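EH1AB1 (Metagenome, PDB 6I8F) probably hydrolyses carboxylic esters, as a metagenomic ester hydrolase with the alpha/beta hydrolase fold. Local coordinates at residues A[152-155]-A[156-160]. Residues are numbered along the deposited sequence; the frame is centred on the assembly and turned at random.
Sequences FRHI and RDNAE
R156 N donates to F152 O (2.8 Å) and D157 N to R153 O (2.9 Å), two i to i+4 backbone bonds near the C-terminal end of helix 143-157. H154 O also receives, in its carbonyl plane and on a lone pair, the side-chain amide of N158 (ND2 to O, 2.8 Å), while N158 N reaches I155 O from above the carbonyl plane. Asparagine suits this helix end because its short side chain lets the terminal amide turn back to the carbonyl of H154; ND2 lies 3.6 Å above the ring plane of H154, displaced toward the rim.

Among charges, R156 grips D157 side-on, NE to OD1 (2.8 Å) and NH2 to OD2 (3.2 Å). The bend at chi3 (59°) turns its guanidinium over R153 CA, beside the aliphatic part of R153. E193 forms salt bridges with both arginines, which probably eases the closeness of their like charges. Long, flexible arginine suits position 156: its methylene stem packs on F152 while its guanidinium serves D157, E193 and T194 O. Replacing R156 by alanine removes that guanidinium, which is likely to leave D157 without its mate and E193 with one arginine fewer.

In the apolar packing, R156 CB lies over a face of the F152 ring, 4.1 Å from CZ. Bulky, hydrophobic F152 packs against strands 94-100 and 169-174 and helix 176-190, while I155 meets I98. The arrangement is the C-terminal end of an amphipathic helix flanking the central sheet of an alpha/beta hydrolase.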
loop_
_atom_site.group_PDB
_atom_site.type_symbol
_atom_site.label_atom_id
_atom_site.label_comp_id
_atom_site.label_asym_id
_atom_site.label_seq_id
_atom_site.Cartn_x
_atom_site.Cartn_y
_atom_site.Cartn_z
ATOM N N PHE A 152 21.662 -4.261 -11.751
ATOM C CA PHE A 152 21.316 -4.764 -10.424
ATOM C C PHE A 152 22.434 -5.657 -9.870
ATOM O O PHE A 152 22.853 -5.502 -8.716
ATOM C CB PHE A 152 19.990 -5.528 -10.411
ATOM C CG PHE A 152 19.776 -6.214 -9.090
ATOM C CD1 PHE A 152 19.462 -5.476 -7.962
ATOM C CD2 PHE A 152 20.015 -7.570 -8.947
ATOM C CE1 PHE A 152 19.354 -6.089 -6.722
ATOM C CE2 PHE A 152 19.896 -8.185 -7.709
ATOM C CZ PHE A 152 19.558 -7.444 -6.600
ATOM N N ARG A 153 22.909 -6.607 -10.683
ATOM C CA ARG A 153 23.985 -7.525 -10.241
ATOM C C ARG A 153 25.225 -6.699 -9.854
ATOM O O ARG A 153 25.844 -6.947 -8.842
ATOM C CB ARG A 153 24.319 -8.549 -11.332
ATOM C CG ARG A 153 23.259 -9.612 -11.581
ATOM C CD ARG A 153 23.732 -10.662 -12.576
ATOM N NE ARG A 153 22.803 -11.783 -12.707
ATOM C CZ ARG A 153 22.591 -12.490 -13.826
ATOM N NH1 ARG A 153 23.144 -12.118 -14.972
ATOM N NH2 ARG A 153 21.813 -13.562 -13.795
ATOM N N HIS A 154 25.568 -5.691 -10.662
ATOM C CA HIS A 154 26.775 -4.884 -10.435
ATOM C C HIS A 154 26.670 -4.076 -9.129
ATOM O O HIS A 154 27.617 -4.017 -8.336
ATOM C CB HIS A 154 27.037 -3.967 -11.629
ATOM C CG HIS A 154 28.251 -3.119 -11.455
ATOM N ND1 HIS A 154 29.527 -3.601 -11.696
ATOM C CD2 HIS A 154 28.395 -1.847 -11.025
ATOM C CE1 HIS A 154 30.405 -2.649 -11.446
ATOM N NE2 HIS A 154 29.734 -1.558 -11.036
ATOM N N ILE A 155 25.527 -3.418 -8.919
ATOM C CA ILE A 155 25.311 -2.635 -7.680
ATOM C C ILE A 155 25.223 -3.579 -6.469
ATOM O O ILE A 155 25.816 -3.288 -5.426
ATOM C CB ILE A 155 24.094 -1.712 -7.829
ATOM C CG1 ILE A 155 24.397 -0.638 -8.880
ATOM C CG2 ILE A 155 23.700 -1.125 -6.479
ATOM C CD1 ILE A 155 23.184 -0.017 -9.529
ATOM N N ARG A 156 24.526 -4.712 -6.619
ATOM C CA ARG A 156 24.436 -5.735 -5.558
ATOM C C ARG A 156 25.849 -6.181 -5.154
ATOM O O ARG A 156 26.165 -6.270 -3.979
ATOM C CB ARG A 156 23.588 -6.928 -6.020
ATOM C CG ARG A 156 23.492 -8.086 -5.031
ATOM C CD ARG A 156 23.188 -9.430 -5.685
ATOM N NE ARG A 156 24.176 -9.859 -6.672
ATOM C CZ ARG A 156 23.927 -10.645 -7.721
ATOM N NH1 ARG A 156 22.730 -11.176 -7.907
ATOM N NH2 ARG A 156 24.886 -10.890 -8.597
ATOM N N ASP A 157 26.696 -6.471 -6.143
ATOM C CA ASP A 157 27.996 -7.060 -5.875
ATOM C C ASP A 157 28.979 -5.993 -5.380
ATOM O O ASP A 157 30.012 -6.335 -4.850
ATOM C CB ASP A 157 28.510 -7.811 -7.105
ATOM C CG ASP A 157 27.670 -9.029 -7.437
ATOM O OD1 ASP A 157 26.930 -9.501 -6.551
ATOM O OD2 ASP A 157 27.745 -9.481 -8.582
ATOM N N ASN A 158 28.656 -4.712 -5.572
ATOM C CA ASN A 158 29.536 -3.596 -5.236
ATOM C C ASN A 158 28.777 -2.585 -4.365
ATOM O O ASN A 158 28.973 -1.368 -4.474
ATOM C CB ASN A 158 30.084 -2.973 -6.519
ATOM C CG ASN A 158 30.936 -3.962 -7.285
ATOM O OD1 ASN A 158 32.079 -4.200 -6.902
ATOM N ND2 ASN A 158 30.371 -4.593 -8.309
ATOM N N ALA A 159 27.915 -3.110 -3.493
ATOM C CA ALA A 159 26.889 -2.323 -2.809
ATOM C C ALA A 159 27.541 -1.155 -2.057
ATOM O O ALA A 159 27.106 0.005 -2.177
ATOM C CB ALA A 159 26.092 -3.227 -1.894
ATOM N N GLU A 160 28.622 -1.463 -1.331
ATOM C CA GLU A 160 29.321 -0.476 -0.500
ATOM C C GLU A 160 29.856 0.689 -1.352
ATOM O O GLU A 160 29.808 1.833 -0.900
ATOM C CB GLU A 160 30.398 -1.177 0.322
ATOM C CG GLU A 160 29.801 -2.042 1.411
ATOM C CD GLU A 160 30.809 -2.663 2.358
ATOM O OE1 GLU A 160 31.907 -3.022 1.883
ATOM O OE2 GLU A 160 30.491 -2.797 3.564
#